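Local coordinates for DUF985 domain-containing protein (Shewanella oneidensis, PDB 1YUD) that is of unknown function but belongs to the cupin superfamily, whose beta-barrel fold it shares, and assembles as a dimer, at residues D15-F20 / F126-C131; E24-G29 / I52-R57; Y84-S87 / E91-T94. All blocks are in the same frame, centred on the assembly; numbering follows the deposited sequence.

Contact 1: residues D15-F20 / F126-C131; sequences DDFIKF and FSLVGC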
loop_
_atom_site.group_PDB
_atom_site.type_symbol
_atom_site.label_atom_id
_atom_site.label_comp_id
_atom_site.label_asym_id
_atom_site.label_seq_id
_atom_site.Cartn_x
_atom_site.Cartn_y
_atom_site.Cartn_z
ATOM N N ASP A 15 19.376 -5.458 4.963
ATOM C CA ASP A 15 19.878 -5.119 6.287
ATOM C C ASP A 15 19.510 -3.704 6.703
ATOM O O ASP A 15 19.231 -3.444 7.874
ATOM C CB ASP A 15 21.394 -5.309 6.329
ATOM C CG ASP A 15 21.800 -6.748 6.076
ATOM O OD1 ASP A 15 21.320 -7.636 6.815
ATOM O OD2 ASP A 15 22.592 -6.992 5.143
ATOM N N ASP A 16 19.507 -2.795 5.733
ATOM C CA ASP A 16 19.166 -1.399 5.985
ATOM C C ASP A 16 17.705 -1.281 6.362
ATOM O O ASP A 16 17.349 -0.579 7.312
ATOM C CB ASP A 16 19.425 -0.559 4.737
ATOM C CG ASP A 16 20.879 -0.538 4.348
ATOM O OD1 ASP A 16 21.496 -1.621 4.290
ATOM O OD2 ASP A 16 21.406 0.563 4.096
ATOM N N PHE A 17 16.863 -1.981 5.606
ATOM C CA PHE A 17 15.426 -1.966 5.835
ATOM C C PHE A 17 15.034 -2.562 7.170
ATOM O O PHE A 17 14.324 -1.924 7.947
ATOM C CB PHE A 17 14.694 -2.690 4.698
ATOM C CG PHE A 17 14.521 -1.847 3.468
ATOM C CD1 PHE A 17 15.069 -2.234 2.251
ATOM C CD2 PHE A 17 13.843 -0.631 3.543
ATOM C CE1 PHE A 17 14.948 -1.420 1.123
ATOM C CE2 PHE A 17 13.716 0.190 2.423
ATOM C CZ PHE A 17 14.271 -0.208 1.214
ATOM N N ILE A 18 15.490 -3.777 7.449
ATOM C CA ILE A 18 15.139 -4.395 8.716
ATOM C C ILE A 18 15.564 -3.489 9.876
ATOM O O ILE A 18 14.873 -3.412 10.897
ATOM C CB ILE A 18 15.778 -5.807 8.866
ATOM C CG1 ILE A 18 17.299 -5.723 8.769
ATOM C CG2 ILE A 18 15.258 -6.729 7.798
ATOM C CD1 ILE A 18 17.987 -5.482 10.109
ATOM N N LYS A 19 16.682 -2.784 9.695
ATOM C CA LYS A 19 17.206 -1.898 10.726
ATOM C C LYS A 19 16.408 -0.609 10.876
ATOM O O LYS A 19 15.816 -0.360 11.925
ATOM C CB LYS A 19 18.667 -1.551 10.439
ATOM C CG LYS A 19 19.311 -0.702 11.537
ATOM C CD LYS A 19 20.585 -0.017 11.055
ATOM C CE LYS A 19 21.125 0.960 12.097
ATOM N NZ LYS A 19 22.255 1.791 11.568
ATOM N N PHE A 20 16.400 0.214 9.830
ATOM C CA PHE A 20 15.672 1.479 9.869
ATOM C C PHE A 20 14.191 1.316 10.155
ATOM O O PHE A 20 13.602 2.130 10.869
ATOM C CB PHE A 20 15.843 2.227 8.559
ATOM C CG PHE A 20 17.203 2.806 8.378
ATOM C CD1 PHE A 20 17.696 3.742 9.285
ATOM C CD2 PHE A 20 18.002 2.423 7.305
ATOM C CE1 PHE A 20 18.960 4.290 9.126
ATOM C CE2 PHE A 20 19.276 2.967 7.133
ATOM C CZ PHE A 20 19.752 3.901 8.046
ATOM N N PHE A 126 16.338 -8.885 -2.114
ATOM C CA PHE A 126 15.403 -8.586 -1.032
ATOM C C PHE A 126 14.072 -8.060 -1.557
ATOM O O PHE A 126 13.949 -7.695 -2.730
ATOM C CB PHE A 126 15.985 -7.535 -0.103
ATOM C CG PHE A 126 16.040 -6.176 -0.714
ATOM C CD1 PHE A 126 16.996 -5.874 -1.675
ATOM C CD2 PHE A 126 15.124 -5.200 -0.341
ATOM C CE1 PHE A 126 17.047 -4.616 -2.258
ATOM C CE2 PHE A 126 15.162 -3.945 -0.915
ATOM C CZ PHE A 126 16.130 -3.651 -1.876
ATOM N N SER A 127 13.080 -8.000 -0.671
ATOM C CA SER A 127 11.774 -7.484 -1.049
ATOM C C SER A 127 10.989 -6.870 0.092
ATOM O O SER A 127 10.563 -7.557 1.025
ATOM C CB SER A 127 10.949 -8.571 -1.705
ATOM O OG SER A 127 11.479 -8.849 -2.973
ATOM N N LEU A 128 10.831 -5.551 0.007
ATOM C CA LEU A 128 10.070 -4.786 0.980
ATOM C C LEU A 128 8.669 -4.751 0.379
ATOM O O LEU A 128 8.496 -4.498 -0.819
ATOM C CB LEU A 128 10.618 -3.361 1.114
ATOM C CG LEU A 128 9.842 -2.571 2.174
ATOM C CD1 LEU A 128 10.089 -3.209 3.517
ATOM C CD2 LEU A 128 10.250 -1.108 2.187
ATOM N N VAL A 129 7.675 -4.989 1.221
ATOM C CA VAL A 129 6.302 -5.055 0.769
ATOM C C VAL A 129 5.323 -4.453 1.768
ATOM O O VAL A 129 5.531 -4.519 2.985
ATOM C CB VAL A 129 5.940 -6.534 0.509
ATOM C CG1 VAL A 129 4.627 -6.906 1.161
ATOM C CG2 VAL A 129 5.935 -6.795 -0.967
ATOM N N GLY A 130 4.250 -3.865 1.245
ATOM C CA GLY A 130 3.244 -3.291 2.116
ATOM C C GLY A 130 2.047 -4.215 2.175
ATOM O O GLY A 130 1.552 -4.654 1.140
ATOM N N CYS A 131 1.587 -4.524 3.378
ATOM C CA CYS A 131 0.436 -5.389 3.537
ATOM C C CYS A 131 -0.619 -4.744 4.423
ATOM O O CYS A 131 -0.378 -4.411 5.584
ATOM C CB CYS A 131 0.855 -6.752 4.100
ATOM S SG CYS A 131 1.719 -7.816 2.896
#

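Contact 2: residues E24-G29 / I52-R57; sequences EQHVEG and IYFLLR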
loop_
_atom_site.group_PDB
_atom_site.type_symbol
_atom_site.label_atom_id
_atom_site.label_comp_id
_atom_site.label_asym_id
_atom_site.label_seq_id
_atom_site.Cartn_x
_atom_site.Cartn_y
_atom_site.Cartn_z
ATOM N N GLU A 24 11.112 -7.263 12.792
ATOM C CA GLU A 24 11.302 -8.463 13.600
ATOM C C GLU A 24 10.635 -9.653 12.898
ATOM O O GLU A 24 9.586 -9.508 12.286
ATOM C CB GLU A 24 10.658 -8.282 14.985
ATOM C CG GLU A 24 11.023 -6.987 15.735
ATOM C CD GLU A 24 12.429 -7.002 16.340
ATOM O OE1 GLU A 24 12.854 -5.943 16.873
ATOM O OE2 GLU A 24 13.102 -8.064 16.290
ATOM N N GLN A 25 11.238 -10.830 13.011
ATOM C CA GLN A 25 10.713 -12.048 12.386
ATOM C C GLN A 25 9.210 -12.219 12.571
ATOM O O GLN A 25 8.659 -11.866 13.610
ATOM C CB GLN A 25 11.430 -13.273 12.967
ATOM C CG GLN A 25 12.946 -13.167 12.936
ATOM C CD GLN A 25 13.604 -13.741 14.184
ATOM O OE1 GLN A 25 14.808 -13.559 14.399
ATOM N NE2 GLN A 25 12.818 -14.435 15.015
ATOM N N HIS A 26 8.551 -12.764 11.554
ATOM C CA HIS A 26 7.113 -12.999 11.615
ATOM C C HIS A 26 6.921 -14.498 11.787
ATOM O O HIS A 26 7.661 -15.286 11.206
ATOM C CB HIS A 26 6.428 -12.537 10.328
ATOM C CG HIS A 26 4.943 -12.409 10.456
ATOM N ND1 HIS A 26 4.081 -12.608 9.398
ATOM C CD2 HIS A 26 4.167 -12.094 11.519
ATOM C CE1 HIS A 26 2.838 -12.423 9.806
ATOM N NE2 HIS A 26 2.863 -12.111 11.089
ATOM N N VAL A 27 5.934 -14.900 12.576
ATOM C CA VAL A 27 5.718 -16.320 12.813
ATOM C C VAL A 27 5.570 -17.128 11.537
ATOM O O VAL A 27 5.890 -18.317 11.510
ATOM C CB VAL A 27 4.478 -16.564 13.694
ATOM C CG1 VAL A 27 3.229 -16.117 12.975
ATOM C CG2 VAL A 27 4.383 -18.031 14.053
ATOM N N GLU A 28 5.097 -16.480 10.478
ATOM C CA GLU A 28 4.888 -17.155 9.198
ATOM C C GLU A 28 6.137 -17.097 8.337
ATOM O O GLU A 28 6.166 -17.643 7.247
ATOM C CB GLU A 28 3.730 -16.494 8.435
ATOM C CG GLU A 28 4.136 -15.232 7.652
ATOM C CD GLU A 28 2.949 -14.417 7.138
ATOM O OE1 GLU A 28 3.139 -13.599 6.206
ATOM O OE2 GLU A 28 1.831 -14.580 7.677
ATOM N N GLY A 29 7.166 -16.428 8.832
ATOM C CA GLY A 29 8.392 -16.285 8.066
ATOM C C GLY A 29 8.635 -14.821 7.732
ATOM O O GLY A 29 7.811 -13.954 8.055
ATOM N N ILE A 52 1.463 -3.160 7.749
ATOM C CA ILE A 52 2.743 -3.566 8.288
ATOM C C ILE A 52 3.712 -3.585 7.135
ATOM O O ILE A 52 3.310 -3.655 5.972
ATOM C CB ILE A 52 2.716 -4.991 8.842
ATOM C CG1 ILE A 52 2.577 -5.972 7.680
ATOM C CG2 ILE A 52 1.580 -5.160 9.824
ATOM C CD1 ILE A 52 2.654 -7.425 8.077
ATOM N N TYR A 53 4.993 -3.500 7.448
ATOM C CA TYR A 53 5.998 -3.581 6.419
ATOM C C TYR A 53 6.213 -5.100 6.375
ATOM O O TYR A 53 5.676 -5.815 7.224
ATOM C CB TYR A 53 7.250 -2.867 6.882
ATOM C CG TYR A 53 7.206 -1.366 6.768
ATOM C CD1 TYR A 53 7.412 -0.744 5.538
ATOM C CD2 TYR A 53 7.035 -0.560 7.889
ATOM C CE1 TYR A 53 7.462 0.646 5.425
ATOM C CE2 TYR A 53 7.086 0.834 7.787
ATOM C CZ TYR A 53 7.304 1.425 6.556
ATOM O OH TYR A 53 7.410 2.789 6.432
ATOM N N PHE A 54 6.954 -5.608 5.398
ATOM C CA PHE A 54 7.191 -7.050 5.327
ATOM C C PHE A 54 8.293 -7.325 4.331
ATOM O O PHE A 54 8.122 -7.134 3.128
ATOM C CB PHE A 54 5.915 -7.801 4.932
ATOM C CG PHE A 54 6.032 -9.294 5.040
ATOM C CD1 PHE A 54 6.504 -10.054 3.978
ATOM C CD2 PHE A 54 5.650 -9.949 6.201
ATOM C CE1 PHE A 54 6.587 -11.453 4.069
ATOM C CE2 PHE A 54 5.730 -11.347 6.298
ATOM C CZ PHE A 54 6.200 -12.096 5.224
ATOM N N LEU A 55 9.430 -7.788 4.842
ATOM C CA LEU A 55 10.581 -8.035 4.000
ATOM C C LEU A 55 10.889 -9.498 3.745
ATOM O O LEU A 55 10.543 -10.370 4.534
ATOM C CB LEU A 55 11.794 -7.328 4.601
ATOM C CG LEU A 55 13.061 -7.421 3.765
ATOM C CD1 LEU A 55 13.794 -6.092 3.806
ATOM C CD2 LEU A 55 13.912 -8.580 4.271
ATOM N N LEU A 56 11.545 -9.757 2.621
ATOM C CA LEU A 56 11.901 -11.115 2.251
ATOM C C LEU A 56 13.326 -11.179 1.701
ATOM O O LEU A 56 13.687 -10.418 0.790
ATOM C CB LEU A 56 10.931 -11.632 1.194
ATOM C CG LEU A 56 10.394 -13.037 1.422
ATOM C CD1 LEU A 56 9.359 -13.025 2.548
ATOM C CD2 LEU A 56 9.777 -13.541 0.130
ATOM N N ARG A 57 14.131 -12.082 2.269
ATOM C CA ARG A 57 15.512 -12.290 1.830
ATOM C C ARG A 57 15.638 -13.677 1.222
ATOM O O ARG A 57 14.838 -14.567 1.509
ATOM C CB ARG A 57 16.490 -12.179 2.994
ATOM C CG ARG A 57 16.635 -10.793 3.576
ATOM C CD ARG A 57 17.614 -10.795 4.745
ATOM N NE ARG A 57 17.386 -11.932 5.636
ATOM C CZ ARG A 57 17.900 -12.046 6.857
ATOM N NH1 ARG A 57 17.638 -13.125 7.588
ATOM N NH2 ARG A 57 18.662 -11.073 7.351
#

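Contact 3: residues Y84-S87 / E91-T94; sequences YMIS and ELTT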
loop_
_atom_site.group_PDB
_atom_site.type_symbol
_atom_site.label_atom_id
_atom_site.label_comp_id
_atom_site.label_asym_id
_atom_site.label_seq_id
_atom_site.Cartn_x
_atom_site.Cartn_y
_atom_site.Cartn_z
ATOM N N TYR A 84 1.266 -17.433 -4.222
ATOM C CA TYR A 84 0.707 -18.726 -4.537
ATOM C C TYR A 84 -0.517 -18.856 -3.645
ATOM O O TYR A 84 -0.415 -18.791 -2.422
ATOM C CB TYR A 84 1.726 -19.833 -4.247
ATOM C CG TYR A 84 3.053 -19.658 -4.962
ATOM C CD1 TYR A 84 3.957 -18.688 -4.559
ATOM C CD2 TYR A 84 3.398 -20.465 -6.043
ATOM C CE1 TYR A 84 5.174 -18.520 -5.207
ATOM C CE2 TYR A 84 4.613 -20.308 -6.702
ATOM C CZ TYR A 84 5.506 -19.329 -6.279
ATOM O OH TYR A 84 6.735 -19.167 -6.914
HETATM N N MSE A 85 -1.680 -19.015 -4.266
HETATM C CA MSE A 85 -2.935 -19.134 -3.533
HETATM C C MSE A 85 -3.639 -20.435 -3.878
HETATM O O MSE A 85 -3.613 -20.876 -5.026
HETATM C CB MSE A 85 -3.852 -17.955 -3.879
HETATM C CG MSE A 85 -3.286 -16.582 -3.521
HETATM SE SE MSE A 85 -3.878 -15.196 -4.745
HETATM C CE MSE A 85 -5.773 -15.523 -4.529
ATOM N N ILE A 86 -4.275 -21.033 -2.877
ATOM C CA ILE A 86 -5.002 -22.285 -3.045
ATOM C C ILE A 86 -6.454 -22.107 -2.571
ATOM O O ILE A 86 -6.712 -21.963 -1.366
ATOM C CB ILE A 86 -4.310 -23.419 -2.232
ATOM C CG1 ILE A 86 -2.893 -23.652 -2.768
ATOM C CG2 ILE A 86 -5.119 -24.705 -2.313
ATOM C CD1 ILE A 86 -2.053 -24.582 -1.928
ATOM N N SER A 87 -7.394 -22.111 -3.521
ATOM C CA SER A 87 -8.819 -21.935 -3.208
ATOM C C SER A 87 -9.293 -23.025 -2.268
ATOM O O SER A 87 -8.705 -24.100 -2.207
ATOM C CB SER A 87 -9.683 -21.951 -4.495
ATOM O OG SER A 87 -9.988 -23.263 -4.969
ATOM N N GLU A 91 -7.578 -25.283 -5.752
ATOM C CA GLU A 91 -7.280 -24.691 -7.055
ATOM C C GLU A 91 -6.156 -23.676 -6.854
ATOM O O GLU A 91 -6.324 -22.680 -6.147
ATOM C CB GLU A 91 -8.528 -23.994 -7.596
ATOM C CG GLU A 91 -8.440 -23.518 -9.032
ATOM C CD GLU A 91 -9.095 -22.153 -9.213
ATOM O OE1 GLU A 91 -10.109 -21.889 -8.522
ATOM O OE2 GLU A 91 -8.603 -21.350 -10.042
ATOM N N LEU A 92 -5.014 -23.930 -7.482
ATOM C CA LEU A 92 -3.851 -23.063 -7.336
ATOM C C LEU A 92 -3.764 -21.940 -8.357
ATOM O O LEU A 92 -3.663 -22.198 -9.555
ATOM C CB LEU A 92 -2.568 -23.902 -7.420
ATOM C CG LEU A 92 -1.220 -23.234 -7.140
ATOM C CD1 LEU A 92 -1.073 -23.037 -5.643
ATOM C CD2 LEU A 92 -0.088 -24.093 -7.660
ATOM N N THR A 93 -3.780 -20.696 -7.877
ATOM C CA THR A 93 -3.673 -19.520 -8.753
ATOM C C THR A 93 -2.408 -18.729 -8.380
ATOM O O THR A 93 -1.920 -18.815 -7.246
ATOM C CB THR A 93 -4.905 -18.592 -8.620
ATOM O OG1 THR A 93 -4.831 -17.857 -7.389
ATOM C CG2 THR A 93 -6.188 -19.414 -8.618
ATOM N N THR A 94 -1.870 -17.971 -9.329
ATOM C CA THR A 94 -0.671 -17.202 -9.055
ATOM C C THR A 94 -0.791 -15.780 -9.566
ATOM O O THR A 94 -1.601 -15.499 -10.438
ATOM C CB THR A 94 0.561 -17.849 -9.699
ATOM O OG1 THR A 94 0.438 -17.795 -11.125
ATOM C CG2 THR A 94 0.683 -19.290 -9.258
#

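Contact 1: residues D15-F20 / F126-C131
F17 reaches from helix 14-20 to strand 126-133 and meets two side chains there, F126 and L128. Its two flanks are used separately: CE1 of F17 lies 3.3 Å from CE2 of F126, while CE2 of F17 lies 3.7 Å from CD2 of L128. The two aromatic rings are tilted by 32° with centroids 5.6 Å apart, an oblique aromatic pair. The leucine makes an off-centre CH-pi contact instead, its CD2 standing 4.2 Å from the centroid of the F17 ring. L128 presents that methyl by turning CG anti to the backbone N (chi1 -178°), and F126 and L128 can both face the helix because they are two apart on one strand. Around this group, L55 of the neighbouring strand 50-57 also packs on F17, and H76 and L21 touch L128. The second subunit closes in as well, with its L101 packing on F17 and its P107 on L128. No hydrogen bond crosses between helix and strand, and all the touching groups are hydrocarbon. Between these two segments the attachment is therefore apolar, without directional bonds, at a place that also borders the dimer partner.

Contact 2: residues E24-G29 / I52-R57
F54 holds CG anti to the backbone N (chi1 -171°), which swings its ring out from strand 50-57 towards the loop 26-29; E28 in turn sets CG between its backbone N and carbonyl carbon (chi1 83°) and runs extended from there to bring its carboxylate to that ring. The loop is a type I beta turn from H26 to G29, closed by G29 N bonding to H26 O at 2.7 Å, and it packs on a strand of the antiparallel cupin sheet. Three groups meet the far end of the phenyl. ND1 of H26 lies at the ring's edge, in its plane, 3.7 Å from CE2 of F54, the side chains crossing at about a right angle. E28 comes in obliquely, OE1 3.4 Å from CE2 of F54, with carboxylate and ring planes 61° apart. Replacing F54 by an alanine would probably open a gap between the turn and strand 50-57 and take away the ring against which H26 and the E28 carboxylate pack. Outside the contact, E28 O accepts a hydrogen bond from ND1 of H63, and OE1 a weak one from S62, tying the turn to strand 62-66. G29 adds backbone only, its O 3.7 Å from CZ of F54.

Contact 3: residues Y84-S87 / E91-T94
Y84-S87 and E91-T94 run antiparallel as the two arms of a beta hairpin, the axes of strands 84-86 and 92-94 inclined at 151° and 4.7 Å apart at their closest, in a register fixed by the hydrogen-bonded pair M85 with T93 and the adjoining non-hydrogen-bonded pair I86 with L92. M85 N bonds to T93 O at 3.0 Å and T93 N returns a bond to M85 O at 2.9 Å, while S87 N to E91 O, 2.9 Å and nearly straight at the hydrogen (169°), closes the ladder next to the turn.

The side chains divide between the faces of this cupin sheet. On one face, CD1 of L92 sits 3.5 Å from CG1 of I86, the two chains meeting at a slant; L92 gets there with CG anti to its N (chi1 -173°), which turns the branch back towards the partner strand. Y84 shares this face, and Y154 and H157 from the C-terminal part of the chain cover I86 and L92 respectively. The other face carries M85, a selenomethionine, beside T93. Its chain bends beyond CG, so that SE and CE come round towards the threonine hydroxyl, while CB is the nearest of the M85 side-chain atoms to that hydroxyl, 3.6 Å from OG1 of T93. P112 packs on M85 from outside the hairpin.

At the turn end, S87 turns OG to the aliphatic root of the exposed E91, 3.1 Å from CB of E91. The serine hydroxyl also reaches into the turn itself, where OG takes a weak hydrogen bond from the backbone N of E89.

How the contacts relate
Strands 126-133 and 50-57 lie side by side in the same antiparallel sheet, so contacts 1 and 2 have centres about 9 Å apart and touch, as in the probable hydrogen bond of 3.1 Å between C131 O and I52 N. Contact 3 belongs to the other, mixed sheet, about 26 Å from contact 1 and 21 Å from contact 2 between centres. Along the chain, contacts 2 and 3 follow one another between the segments of contact 1. Contacts 1 and 2 thus attach the N-terminal helix and the 26-29 turn to one sheet of the cupin fold, bordering the second subunit; contact 3 builds the hairpin of the other sheet, and no other chain of the assembly touches its two segments.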